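Local coordinates for protein siroheme decarboxylase (Hydrogenobacter thermophilus, PDB 4CH7) that catalyses the decarboxylation of siroheme to 12,18-didecarboxysiroheme in heme d1 biosynthesis, probably by way of monodecarboxysiroheme, at residues Q13-L18 with A210-G215; E21-L26 with K36-I41; V176-G181 with A194-M199; G181-P184 with P189-E192. All blocks are in the same frame, centred on the assembly; numbering follows the deposited sequence.

Interaction 1 (Q13-L18 with A210-G215)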
loop_
_atom_site.group_PDB
_atom_site.type_symbol
_atom_site.label_atom_id
_atom_site.label_comp_id
_atom_site.label_asym_id
_atom_site.label_seq_id
_atom_site.Cartn_x
_atom_site.Cartn_y
_atom_site.Cartn_z
ATOM N N GLN A 13 -9.674 -15.569 -1.136
ATOM C CA GLN A 13 -9.672 -14.134 -0.893
ATOM C C GLN A 13 -10.019 -13.871 0.564
ATOM O O GLN A 13 -9.808 -12.770 1.076
ATOM C CB GLN A 13 -10.662 -13.431 -1.818
ATOM C CG GLN A 13 -10.313 -13.548 -3.294
ATOM C CD GLN A 13 -11.380 -12.963 -4.198
ATOM O OE1 GLN A 13 -11.646 -11.763 -4.169
ATOM N NE2 GLN A 13 -11.996 -13.812 -5.007
ATOM N N LYS A 14 -10.556 -14.892 1.227
ATOM C CA LYS A 14 -10.776 -14.839 2.665
ATOM C C LYS A 14 -9.451 -15.115 3.360
ATOM O O LYS A 14 -8.538 -15.683 2.756
ATOM C CB LYS A 14 -11.817 -15.875 3.091
ATOM C CG LYS A 14 -13.153 -15.741 2.377
ATOM C CD LYS A 14 -14.214 -16.639 2.996
ATOM C CE LYS A 14 -14.561 -16.204 4.409
ATOM N NZ LYS A 14 -15.761 -16.919 4.936
ATOM N N ASP A 15 -9.334 -14.701 4.619
ATOM C CA ASP A 15 -8.120 -14.954 5.386
ATOM C C ASP A 15 -7.853 -16.454 5.473
ATOM O O ASP A 15 -8.729 -17.229 5.857
ATOM C CB ASP A 15 -8.233 -14.350 6.786
ATOM C CG ASP A 15 -6.952 -14.489 7.587
ATOM O OD1 ASP A 15 -5.877 -14.681 6.978
ATOM O OD2 ASP A 15 -7.019 -14.396 8.830
ATOM N N ILE A 16 -6.645 -16.853 5.093
ATOM C CA ILE A 16 -6.260 -18.257 5.089
ATOM C C ILE A 16 -5.723 -18.658 6.459
ATOM O O ILE A 16 -4.794 -18.032 6.968
ATOM C CB ILE A 16 -5.228 -18.529 3.984
ATOM C CG1 ILE A 16 -5.846 -18.223 2.621
ATOM C CG2 ILE A 16 -4.737 -19.966 4.024
ATOM C CD1 ILE A 16 -4.955 -18.561 1.467
ATOM N N PRO A 17 -6.317 -19.708 7.058
ATOM C CA PRO A 17 -6.040 -20.082 8.453
ATOM C C PRO A 17 -4.574 -20.379 8.742
ATOM O O PRO A 17 -3.887 -20.997 7.926
ATOM C CB PRO A 17 -6.883 -21.350 8.654
ATOM C CG PRO A 17 -7.155 -21.872 7.273
ATOM C CD PRO A 17 -7.261 -20.642 6.417
ATOM N N LEU A 18 -4.107 -19.935 9.905
ATOM C CA LEU A 18 -2.750 -20.215 10.345
ATOM C C LEU A 18 -2.672 -21.609 10.951
ATOM O O LEU A 18 -2.657 -21.772 12.171
ATOM C CB LEU A 18 -2.286 -19.160 11.349
ATOM C CG LEU A 18 -2.212 -17.736 10.798
ATOM C CD1 LEU A 18 -1.992 -16.735 11.913
ATOM C CD2 LEU A 18 -1.104 -17.637 9.775
ATOM N N ALA A 210 0.210 -14.541 17.047
ATOM C CA ALA A 210 0.387 -13.408 17.952
ATOM C C ALA A 210 0.454 -12.085 17.195
ATOM O O ALA A 210 -0.099 -11.079 17.642
ATOM C CB ALA A 210 1.633 -13.600 18.798
ATOM N N LEU A 211 1.148 -12.089 16.061
ATOM C CA LEU A 211 1.220 -10.915 15.199
ATOM C C LEU A 211 -0.160 -10.567 14.648
ATOM O O LEU A 211 -0.489 -9.393 14.470
ATOM C CB LEU A 211 2.209 -11.146 14.055
ATOM C CG LEU A 211 3.687 -11.212 14.434
ATOM C CD1 LEU A 211 4.549 -11.575 13.240
ATOM C CD2 LEU A 211 4.130 -9.890 15.024
ATOM N N LYS A 212 -0.966 -11.593 14.382
ATOM C CA LYS A 212 -2.327 -11.390 13.900
ATOM C C LYS A 212 -3.214 -10.836 15.012
ATOM O O LYS A 212 -4.046 -9.958 14.773
ATOM C CB LYS A 212 -2.914 -12.689 13.344
ATOM C CG LYS A 212 -4.310 -12.519 12.769
ATOM C CD LYS A 212 -4.425 -13.113 11.376
ATOM C CE LYS A 212 -4.883 -14.556 11.419
ATOM N NZ LYS A 212 -5.173 -15.094 10.062
ATOM N N GLU A 213 -3.023 -11.347 16.226
ATOM C CA GLU A 213 -3.742 -10.846 17.391
ATOM C C GLU A 213 -3.418 -9.371 17.615
ATOM O O GLU A 213 -4.272 -8.591 18.040
ATOM C CB GLU A 213 -3.362 -11.646 18.638
ATOM C CG GLU A 213 -3.699 -13.126 18.573
ATOM C CD GLU A 213 -2.824 -13.957 19.493
ATOM O OE1 GLU A 213 -2.296 -13.395 20.477
ATOM O OE2 GLU A 213 -2.660 -15.167 19.228
ATOM N N ARG A 214 -2.175 -9.000 17.321
ATOM C CA ARG A 214 -1.712 -7.632 17.507
ATOM C C ARG A 214 -2.037 -6.756 16.302
ATOM O O ARG A 214 -1.841 -5.541 16.342
ATOM C CB ARG A 214 -0.206 -7.615 17.779
ATOM C CG ARG A 214 0.190 -8.188 19.135
ATOM C CD ARG A 214 1.647 -8.626 19.150
ATOM N NE ARG A 214 2.540 -7.589 18.644
ATOM C CZ ARG A 214 3.838 -7.765 18.413
ATOM N NH1 ARG A 214 4.403 -8.940 18.642
ATOM N NH2 ARG A 214 4.574 -6.766 17.947
ATOM N N GLY A 215 -2.536 -7.368 15.232
ATOM C CA GLY A 215 -2.897 -6.623 14.039
ATOM C C GLY A 215 -1.725 -6.358 13.114
ATOM O O GLY A 215 -1.895 -5.780 12.038
#

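Interaction 2 (E21-L26 with K36-I41)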
loop_
_atom_site.group_PDB
_atom_site.type_symbol
_atom_site.label_atom_id
_atom_site.label_comp_id
_atom_site.label_asym_id
_atom_site.label_seq_id
_atom_site.Cartn_x
_atom_site.Cartn_y
_atom_site.Cartn_z
ATOM N N GLU A 21 -1.652 -27.205 7.579
ATOM C CA GLU A 21 -2.195 -27.556 6.270
ATOM C C GLU A 21 -3.458 -26.754 5.963
ATOM O O GLU A 21 -4.566 -27.290 6.009
ATOM C CB GLU A 21 -2.486 -29.060 6.193
ATOM C CG GLU A 21 -1.274 -29.942 6.477
ATOM C CD GLU A 21 -1.599 -31.423 6.448
ATOM O OE1 GLU A 21 -2.667 -31.794 5.921
ATOM O OE2 GLU A 21 -0.778 -32.216 6.951
ATOM N N PRO A 22 -3.288 -25.463 5.626
ATOM C CA PRO A 22 -4.417 -24.552 5.403
ATOM C C PRO A 22 -5.207 -24.893 4.146
ATOM O O PRO A 22 -6.406 -24.631 4.098
ATOM C CB PRO A 22 -3.738 -23.187 5.250
ATOM C CG PRO A 22 -2.365 -23.501 4.735
ATOM C CD PRO A 22 -1.988 -24.800 5.398
ATOM N N PHE A 23 -4.545 -25.468 3.148
ATOM C CA PHE A 23 -5.219 -25.836 1.909
ATOM C C PHE A 23 -6.003 -27.139 2.057
ATOM O O PHE A 23 -6.924 -27.408 1.288
ATOM C CB PHE A 23 -4.217 -25.933 0.759
ATOM C CG PHE A 23 -3.544 -24.630 0.435
ATOM C CD1 PHE A 23 -4.290 -23.535 0.022
ATOM C CD2 PHE A 23 -2.165 -24.503 0.534
ATOM C CE1 PHE A 23 -3.675 -22.326 -0.279
ATOM C CE2 PHE A 23 -1.540 -23.301 0.232
ATOM C CZ PHE A 23 -2.297 -22.211 -0.174
ATOM N N SER A 24 -5.629 -27.945 3.044
ATOM C CA SER A 24 -6.409 -29.123 3.401
ATOM C C SER A 24 -7.748 -28.662 3.974
ATOM O O SER A 24 -8.805 -29.212 3.653
ATOM C CB SER A 24 -5.651 -29.973 4.423
ATOM O OG SER A 24 -6.223 -31.260 4.556
ATOM N N VAL A 25 -7.687 -27.628 4.812
ATOM C CA VAL A 25 -8.876 -27.034 5.416
ATOM C C VAL A 25 -9.777 -26.381 4.363
ATOM O O VAL A 25 -10.988 -26.596 4.362
ATOM C CB VAL A 25 -8.497 -25.993 6.488
ATOM C CG1 VAL A 25 -9.738 -25.318 7.045
ATOM C CG2 VAL A 25 -7.703 -26.647 7.603
ATOM N N LEU A 26 -9.179 -25.588 3.475
ATOM C CA LEU A 26 -9.918 -24.956 2.384
ATOM C C LEU A 26 -10.541 -26.004 1.465
ATOM O O LEU A 26 -11.676 -25.850 1.016
ATOM C CB LEU A 26 -9.012 -24.026 1.572
ATOM C CG LEU A 26 -8.380 -22.823 2.273
ATOM C CD1 LEU A 26 -7.790 -21.851 1.262
ATOM C CD2 LEU A 26 -9.381 -22.121 3.165
ATOM N N LYS A 36 -6.243 -31.174 -6.120
ATOM C CA LYS A 36 -7.051 -30.517 -7.137
ATOM C C LYS A 36 -7.255 -29.038 -6.812
ATOM O O LYS A 36 -7.193 -28.187 -7.701
ATOM C CB LYS A 36 -8.400 -31.218 -7.291
ATOM C CG LYS A 36 -9.307 -30.551 -8.311
ATOM C CD LYS A 36 -10.512 -31.410 -8.637
ATOM C CE LYS A 36 -11.375 -30.741 -9.693
ATOM N NZ LYS A 36 -12.537 -31.580 -10.090
ATOM N N LEU A 37 -7.498 -28.738 -5.536
ATOM C CA LEU A 37 -7.623 -27.352 -5.092
ATOM C C LEU A 37 -6.348 -26.585 -5.408
ATOM O O LEU A 37 -6.397 -25.501 -5.984
ATOM C CB LEU A 37 -7.920 -27.272 -3.590
ATOM C CG LEU A 37 -7.805 -25.870 -2.983
ATOM C CD1 LEU A 37 -8.853 -24.950 -3.577
ATOM C CD2 LEU A 37 -7.913 -25.893 -1.468
ATOM N N LEU A 38 -5.211 -27.169 -5.036
ATOM C CA LEU A 38 -3.901 -26.554 -5.243
ATOM C C LEU A 38 -3.622 -26.187 -6.701
ATOM O O LEU A 38 -3.340 -25.027 -7.008
ATOM C CB LEU A 38 -2.794 -27.468 -4.713
ATOM C CG LEU A 38 -2.561 -27.433 -3.203
ATOM C CD1 LEU A 38 -1.400 -28.327 -2.809
ATOM C CD2 LEU A 38 -2.317 -26.010 -2.749
ATOM N N LYS A 39 -3.697 -27.175 -7.590
ATOM C CA LYS A 39 -3.425 -26.954 -9.010
ATOM C C LYS A 39 -4.361 -25.906 -9.610
ATOM O O LYS A 39 -3.960 -25.129 -10.480
ATOM C CB LYS A 39 -3.503 -28.269 -9.793
ATOM C CG LYS A 39 -3.285 -28.106 -11.293
ATOM C CD LYS A 39 -3.218 -29.439 -12.014
ATOM C CE LYS A 39 -3.332 -29.248 -13.518
ATOM N NZ LYS A 39 -4.661 -28.698 -13.906
ATOM N N THR A 40 -5.601 -25.873 -9.128
ATOM C CA THR A 40 -6.555 -24.857 -9.557
ATOM C C THR A 40 -6.093 -23.442 -9.174
ATOM O O THR A 40 -6.114 -22.543 -10.013
ATOM C CB THR A 40 -7.979 -25.135 -9.027
ATOM O OG1 THR A 40 -8.465 -26.367 -9.579
ATOM C CG2 THR A 40 -8.920 -24.012 -9.428
ATOM N N ILE A 41 -5.665 -23.259 -7.921
ATOM C CA ILE A 41 -5.151 -21.966 -7.448
ATOM C C ILE A 41 -4.086 -21.421 -8.387
ATOM O O ILE A 41 -4.089 -20.234 -8.725
ATOM C CB ILE A 41 -4.485 -22.057 -6.056
ATOM C CG1 ILE A 41 -5.348 -22.835 -5.066
ATOM C CG2 ILE A 41 -4.183 -20.656 -5.521
ATOM C CD1 ILE A 41 -6.609 -22.131 -4.685
#

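Interaction 3 (V176-G181 with A194-M199)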
loop_
_atom_site.group_PDB
_atom_site.type_symbol
_atom_site.label_atom_id
_atom_site.label_comp_id
_atom_site.label_asym_id
_atom_site.label_seq_id
_atom_site.Cartn_x
_atom_site.Cartn_y
_atom_site.Cartn_z
ATOM N N VAL A 176 8.734 -11.605 9.207
ATOM C CA VAL A 176 8.108 -10.755 8.196
ATOM C C VAL A 176 8.915 -10.762 6.899
ATOM O O VAL A 176 8.350 -10.869 5.809
ATOM C CB VAL A 176 7.948 -9.307 8.701
ATOM C CG1 VAL A 176 7.487 -8.395 7.578
ATOM C CG2 VAL A 176 6.966 -9.254 9.857
ATOM N N SER A 177 10.236 -10.668 7.032
ATOM C CA SER A 177 11.143 -10.626 5.886
ATOM C C SER A 177 10.967 -11.798 4.918
ATOM O O SER A 177 10.859 -11.600 3.706
ATOM C CB SER A 177 12.594 -10.564 6.368
ATOM O OG SER A 177 13.494 -10.709 5.287
ATOM N N ILE A 178 10.924 -13.013 5.459
ATOM C CA ILE A 178 10.886 -14.214 4.628
ATOM C C ILE A 178 9.474 -14.702 4.286
ATOM O O ILE A 178 9.303 -15.509 3.372
ATOM C CB ILE A 178 11.666 -15.383 5.270
ATOM C CG1 ILE A 178 10.844 -16.042 6.381
ATOM C CG2 ILE A 178 13.018 -14.914 5.797
ATOM C CD1 ILE A 178 11.215 -17.488 6.621
ATOM N N THR A 179 8.469 -14.220 5.015
ATOM C CA THR A 179 7.086 -14.653 4.795
ATOM C C THR A 179 6.283 -13.713 3.893
ATOM O O THR A 179 5.256 -14.108 3.345
ATOM C CB THR A 179 6.315 -14.828 6.126
ATOM O OG1 THR A 179 6.335 -13.603 6.871
ATOM C CG2 THR A 179 6.919 -15.946 6.958
ATOM N N GLN A 180 6.759 -12.481 3.735
ATOM C CA GLN A 180 6.014 -11.437 3.025
ATOM C C GLN A 180 5.735 -11.734 1.547
ATOM O O GLN A 180 4.805 -11.170 0.968
ATOM C CB GLN A 180 6.723 -10.083 3.159
ATOM C CG GLN A 180 8.146 -10.057 2.599
ATOM C CD GLN A 180 8.836 -8.719 2.806
ATOM O OE1 GLN A 180 8.211 -7.664 2.707
ATOM N NE2 GLN A 180 10.132 -8.759 3.091
ATOM N N GLY A 181 6.526 -12.619 0.946
ATOM C CA GLY A 181 6.401 -12.907 -0.475
ATOM C C GLY A 181 5.276 -13.859 -0.832
ATOM O O GLY A 181 4.310 -13.995 -0.082
ATOM N N ALA A 194 9.706 -22.246 8.320
ATOM C CA ALA A 194 10.092 -22.670 9.660
ATOM C C ALA A 194 11.520 -23.212 9.703
ATOM O O ALA A 194 12.275 -22.915 10.632
ATOM C CB ALA A 194 9.111 -23.704 10.187
ATOM N N LYS A 195 11.881 -24.016 8.704
ATOM C CA LYS A 195 13.238 -24.547 8.596
ATOM C C LYS A 195 14.256 -23.417 8.459
ATOM O O LYS A 195 15.309 -23.442 9.094
ATOM C CB LYS A 195 13.356 -25.494 7.400
ATOM C CG LYS A 195 12.600 -26.809 7.544
ATOM C CD LYS A 195 12.857 -27.708 6.339
ATOM C CE LYS A 195 12.015 -28.976 6.386
ATOM N NZ LYS A 195 12.357 -29.843 7.544
ATOM N N ARG A 196 13.936 -22.433 7.621
ATOM C CA ARG A 196 14.806 -21.277 7.417
ATOM C C ARG A 196 14.949 -20.462 8.698
ATOM O O ARG A 196 16.015 -19.916 8.980
ATOM C CB ARG A 196 14.273 -20.390 6.287
ATOM C CG ARG A 196 14.394 -20.996 4.891
ATOM C CD ARG A 196 13.638 -20.172 3.849
ATOM N NE ARG A 196 14.203 -18.836 3.669
ATOM C CZ ARG A 196 13.690 -17.908 2.866
ATOM N NH1 ARG A 196 12.594 -18.163 2.165
ATOM N NH2 ARG A 196 14.271 -16.721 2.764
ATOM N N LEU A 197 13.872 -20.392 9.474
ATOM C CA LEU A 197 13.877 -19.651 10.729
ATOM C C LEU A 197 14.435 -20.484 11.879
ATOM O O LEU A 197 14.478 -20.018 13.018
ATOM C CB LEU A 197 12.468 -19.154 11.062
ATOM C CG LEU A 197 11.945 -18.102 10.089
ATOM C CD1 LEU A 197 10.469 -17.825 10.304
ATOM C CD2 LEU A 197 12.753 -16.826 10.215
ATOM N N ARG A 198 14.866 -21.705 11.564
ATOM C CA ARG A 198 15.431 -22.626 12.551
ATOM C C ARG A 198 14.460 -22.915 13.692
ATOM O O ARG A 198 14.867 -23.025 14.851
ATOM C CB ARG A 198 16.748 -22.080 13.110
ATOM C CG ARG A 198 17.799 -21.774 12.053
ATOM C CD ARG A 198 18.332 -23.046 11.415
ATOM N NE ARG A 198 19.531 -22.784 10.625
ATOM C CZ ARG A 198 19.541 -22.624 9.306
ATOM N NH1 ARG A 198 18.414 -22.713 8.615
ATOM N NH2 ARG A 198 20.683 -22.381 8.674
HETATM N N MSE A 199 13.177 -23.031 13.362
HETATM C CA MSE A 199 12.160 -23.339 14.357
HETATM C C MSE A 199 11.143 -24.325 13.796
HETATM O O MSE A 199 11.158 -24.632 12.603
HETATM C CB MSE A 199 11.472 -22.057 14.848
HETATM C CG MSE A 199 10.748 -21.257 13.770
HETATM SE SE MSE A 199 9.749 -19.735 14.472
HETATM C CE MSE A 199 11.154 -18.410 14.502
#

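Interaction 4 (G181-P184 with P189-E192)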
loop_
_atom_site.group_PDB
_atom_site.type_symbol
_atom_site.label_atom_id
_atom_site.label_comp_id
_atom_site.label_asym_id
_atom_site.label_seq_id
_atom_site.Cartn_x
_atom_site.Cartn_y
_atom_site.Cartn_z
ATOM N N GLY A 181 6.526 -12.619 0.946
ATOM C CA GLY A 181 6.401 -12.907 -0.475
ATOM C C GLY A 181 5.276 -13.859 -0.832
ATOM O O GLY A 181 4.310 -13.995 -0.082
ATOM N N SER A 182 5.401 -14.511 -1.986
ATOM C CA SER A 182 4.391 -15.456 -2.458
ATOM C C SER A 182 4.196 -16.620 -1.494
ATOM O O SER A 182 5.153 -17.307 -1.141
ATOM C CB SER A 182 4.772 -16.003 -3.835
ATOM O OG SER A 182 4.644 -15.020 -4.844
ATOM N N PHE A 183 2.952 -16.836 -1.075
ATOM C CA PHE A 183 2.619 -17.962 -0.214
ATOM C C PHE A 183 2.723 -19.245 -1.022
ATOM O O PHE A 183 2.050 -19.389 -2.046
ATOM C CB PHE A 183 1.207 -17.801 0.344
ATOM C CG PHE A 183 0.908 -18.687 1.520
ATOM C CD1 PHE A 183 1.613 -18.544 2.712
ATOM C CD2 PHE A 183 -0.095 -19.643 1.448
ATOM C CE1 PHE A 183 1.335 -19.351 3.803
ATOM C CE2 PHE A 183 -0.382 -20.454 2.532
ATOM C CZ PHE A 183 0.335 -20.305 3.715
ATOM N N PRO A 184 3.578 -20.177 -0.570
ATOM C CA PRO A 184 3.798 -21.435 -1.290
ATOM C C PRO A 184 2.498 -22.203 -1.493
ATOM O O PRO A 184 1.734 -22.372 -0.542
ATOM C CB PRO A 184 4.719 -22.218 -0.349
ATOM C CG PRO A 184 5.408 -21.175 0.483
ATOM C CD PRO A 184 4.379 -20.094 0.667
ATOM N N PRO A 189 2.800 -25.182 3.666
ATOM C CA PRO A 189 3.344 -23.896 3.208
ATOM C C PRO A 189 4.084 -23.096 4.278
ATOM O O PRO A 189 4.632 -22.042 3.960
ATOM C CB PRO A 189 2.093 -23.134 2.761
ATOM C CG PRO A 189 0.994 -23.685 3.626
ATOM C CD PRO A 189 1.335 -25.137 3.842
ATOM N N PHE A 190 4.095 -23.578 5.517
ATOM C CA PHE A 190 4.833 -22.908 6.581
ATOM C C PHE A 190 6.118 -23.658 6.921
ATOM O O PHE A 190 6.954 -23.162 7.677
ATOM C CB PHE A 190 3.972 -22.790 7.840
ATOM C CG PHE A 190 2.805 -21.858 7.695
ATOM C CD1 PHE A 190 2.987 -20.487 7.785
ATOM C CD2 PHE A 190 1.525 -22.354 7.484
ATOM C CE1 PHE A 190 1.912 -19.616 7.653
ATOM C CE2 PHE A 190 0.442 -21.492 7.352
ATOM C CZ PHE A 190 0.636 -20.121 7.439
ATOM N N LEU A 191 6.270 -24.854 6.356
ATOM C CA LEU A 191 7.384 -25.738 6.699
ATOM C C LEU A 191 8.754 -25.185 6.311
ATOM O O LEU A 191 9.649 -25.094 7.153
ATOM C CB LEU A 191 7.189 -27.125 6.084
ATOM C CG LEU A 191 8.270 -28.137 6.461
ATOM C CD1 LEU A 191 8.375 -28.243 7.972
ATOM C CD2 LEU A 191 7.996 -29.499 5.846
ATOM N N GLU A 192 8.923 -24.834 5.038
ATOM C CA GLU A 192 10.197 -24.295 4.567
ATOM C C GLU A 192 10.580 -23.007 5.287
ATOM O O GLU A 192 11.747 -22.809 5.633
ATOM C CB GLU A 192 10.181 -24.076 3.053
ATOM C CG GLU A 192 10.572 -25.309 2.251
ATOM C CD GLU A 192 11.848 -25.954 2.759
ATOM O OE1 GLU A 192 12.836 -25.231 3.007
ATOM O OE2 GLU A 192 11.861 -27.192 2.917
#

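Interaction 1 (Q13-L18 with A210-G215)
The seam between the two helix-turn-helix domains is crossed by Lys212, which leaves the last turn of helix 201-213 and meets Asp15 and Leu18 in the linker after helix 4-11. Asp15 OD2 and Lys212 NZ form a salt bridge; the modelled separation of 2.3 Å is too short to be trusted as a length, though the pairing is clear. Lys212 starts with CG anti to the backbone N (chi1 -177°), and its chain then bends twice before the ammonium faces the carboxylate, which approaches from the opposite direction. Asp15 OD1, the second oxygen, accepts from the backbone N of Ile220, so the carboxylate ties down a strand as well as a lysine. Leu18 comes in tip to tip, with CD1 3.7 Å from Lys212 CE. Cutting Leu18 back to an alanine is likely to strip this apolar cover from the end of the lysine chain and leave the ammonium freer to turn off Asp15. Just past Lys212 the helix closes in a Schellman motif at Gly215, whose positive phi suits glycine, and strand 217-222 follows. Helix 201-213 is the third helix of its domain, placed as the recognition helix is in a helix-turn-helix fold.

Interaction 2 (E21-L26 with K36-I41)
Lys36 O is gripped twice by Thr40, from opposite faces of the carbonyl plane: OG1 of Thr40 donates to it at 2.9 Å, and the backbone N of Thr40 at 3.2 Å. The next two residues after Lys36, Leu37 and Leu38, bring helix 34-47 against Phe23 and Leu26 of helix 22-30. These are the second and third helices of the first helix-turn-helix domain, and their short segments run almost perpendicular, at 101°, with axes 10.1 Å apart. Only a brief turn separates the two helices, and at its end Glu33 OE1 takes a bond from the backbone N of Lys36.

Leu38 supplies a CH-pi contact. Its CD2 methyl sits over one face of the Phe23 ring, 3.9 Å from the centroid and 25° off the normal. The methyl is shifted toward the rim on the side of CG and CD2, and Phe23 CD2 is 3.6 Å from Leu38 CD2. The two side chains cross at about a right angle, and of the leucine it is the CD2 branch that meets the ring.

Leu37 works closer to the backbone. With CG anti to the backbone N (chi1 169°), its CD2 methyl is carried against the backbone side of helix 22-30, between Phe23 and Leu26. Behind it helix 4-11 closes the core, Ile8 touching Leu37 and Ile11 touching Leu26. The CD2 methyl of Leu37 ends 3.7 Å from Leu26 CB and 3.3 Å from the carbonyl oxygen of Phe23.

Interaction 3 (V176-G181 with A194-M199)
Ile178 lies over one face of the Arg196 guanidinium, its CB 3.8 Å above the plane and displaced toward the rim. The overlap falls on the outer end of the group: Ile178 CG2 is 3.7 Å from Arg196 NH2. The two side chains slide past each other in opposite directions, so the flat cation rests against the branched root of the isoleucine and not against its tip.

The tip has a different partner. Ile178 CG1 stands between the backbone N and the carbonyl carbon (chi1 78°), which sends CD1 toward Leu197, tip to tip. There the methyl meets the fork of the leucine, with CD1 of Ile178 3.6 Å from CG of Leu197 and 3.8 Å from its CD1. This apolar contact joins the first two helices of the second helix-turn-helix domain, 170-179 and 191-196, near the C-terminal end of each. Leu197 also touches Ile175 and, in the third helix, Leu204.

Helix 191-196 stops in a Schellman motif. Arg198 takes positive phi, and the backbone N of Met199, modelled as selenomethionine, reaches back to Ala194 O at 2.9 Å. Lys195 O takes two donors from opposite faces of its plane, both from Arg198: the backbone N and, at 3.2 Å, NH1, which meets it in the guanidinium plane. Beside the end of helix 170-179, Gln180 folds back along its own chain, and its NE2 donates to Ser177 O at 3.0 Å.

Interaction 4 (G181-P184 with P189-E192)
Pro189 lies over one face of the Phe183 ring, and Phe190 meets the same ring at its edge. The contact folds up the connection between the first and second helices of the second helix-turn-helix domain, where the chain doubles back on itself before entering helix 191-196. Both prolyl CB and CG take part, Pro189 CG standing 3.4 Å from Phe183 CZ. The two phenyl rings form a T-shaped pair: the CE1-CZ rim of Phe183 points at the face of Phe190, with centroids 5.3 Å apart and planes at 67°. Phe183 CE1 sits 3.7 Å above the plane of the Phe190 ring, offset toward its rim.

Phe183 gets there by having CG anti to its own backbone N (chi1 -164°), which swings the ring from the loop toward its partners, while its backbone hydrogen-bonds to that of Ile53, at the start of strand 53-57. Phe190 in turn touches Leu205 and Leu208 of helix 201-213, so the aromatic pair belongs to the domain core. A serine in place of Phe183 is likely to leave the Pro189 ring without its flat partner and open a gap against the face of Phe190.

The two prolines also pack on each other, Pro184 CB lying 4.2 Å from Pro189 CB. Pro184 O comes within 3.4 Å of Pro189 CB, and Pro184 CG lies 3.7 Å from Pro189 O.

Interactions 2 and 4 sit in different helix-turn-helix domains, yet their centres are 13 Å apart and they touch: Pro22 CG is 3.5 Å from Pro189 CG, and Phe23 CZ 3.8 Å from Phe183 CD2. The sequences correspond, Ile16-Pro17 to Phe183-Pro184 and Pro22-Phe23 to Pro189-Phe190, so the domains meet through equivalent stretches, running from the connection after the first helix to the start of the second. Interaction 1 bridges them too, reaching interaction 4 where Leu18 CD2 lies 3.8 Å from Phe190 CZ and interaction 2 where Ile16 CG2 packs on Pro22 CB. Interaction 3, centred 8 Å from interaction 4, continues along helix 191-196 toward the surface. All four lie away from His93, the inferred active-site residue.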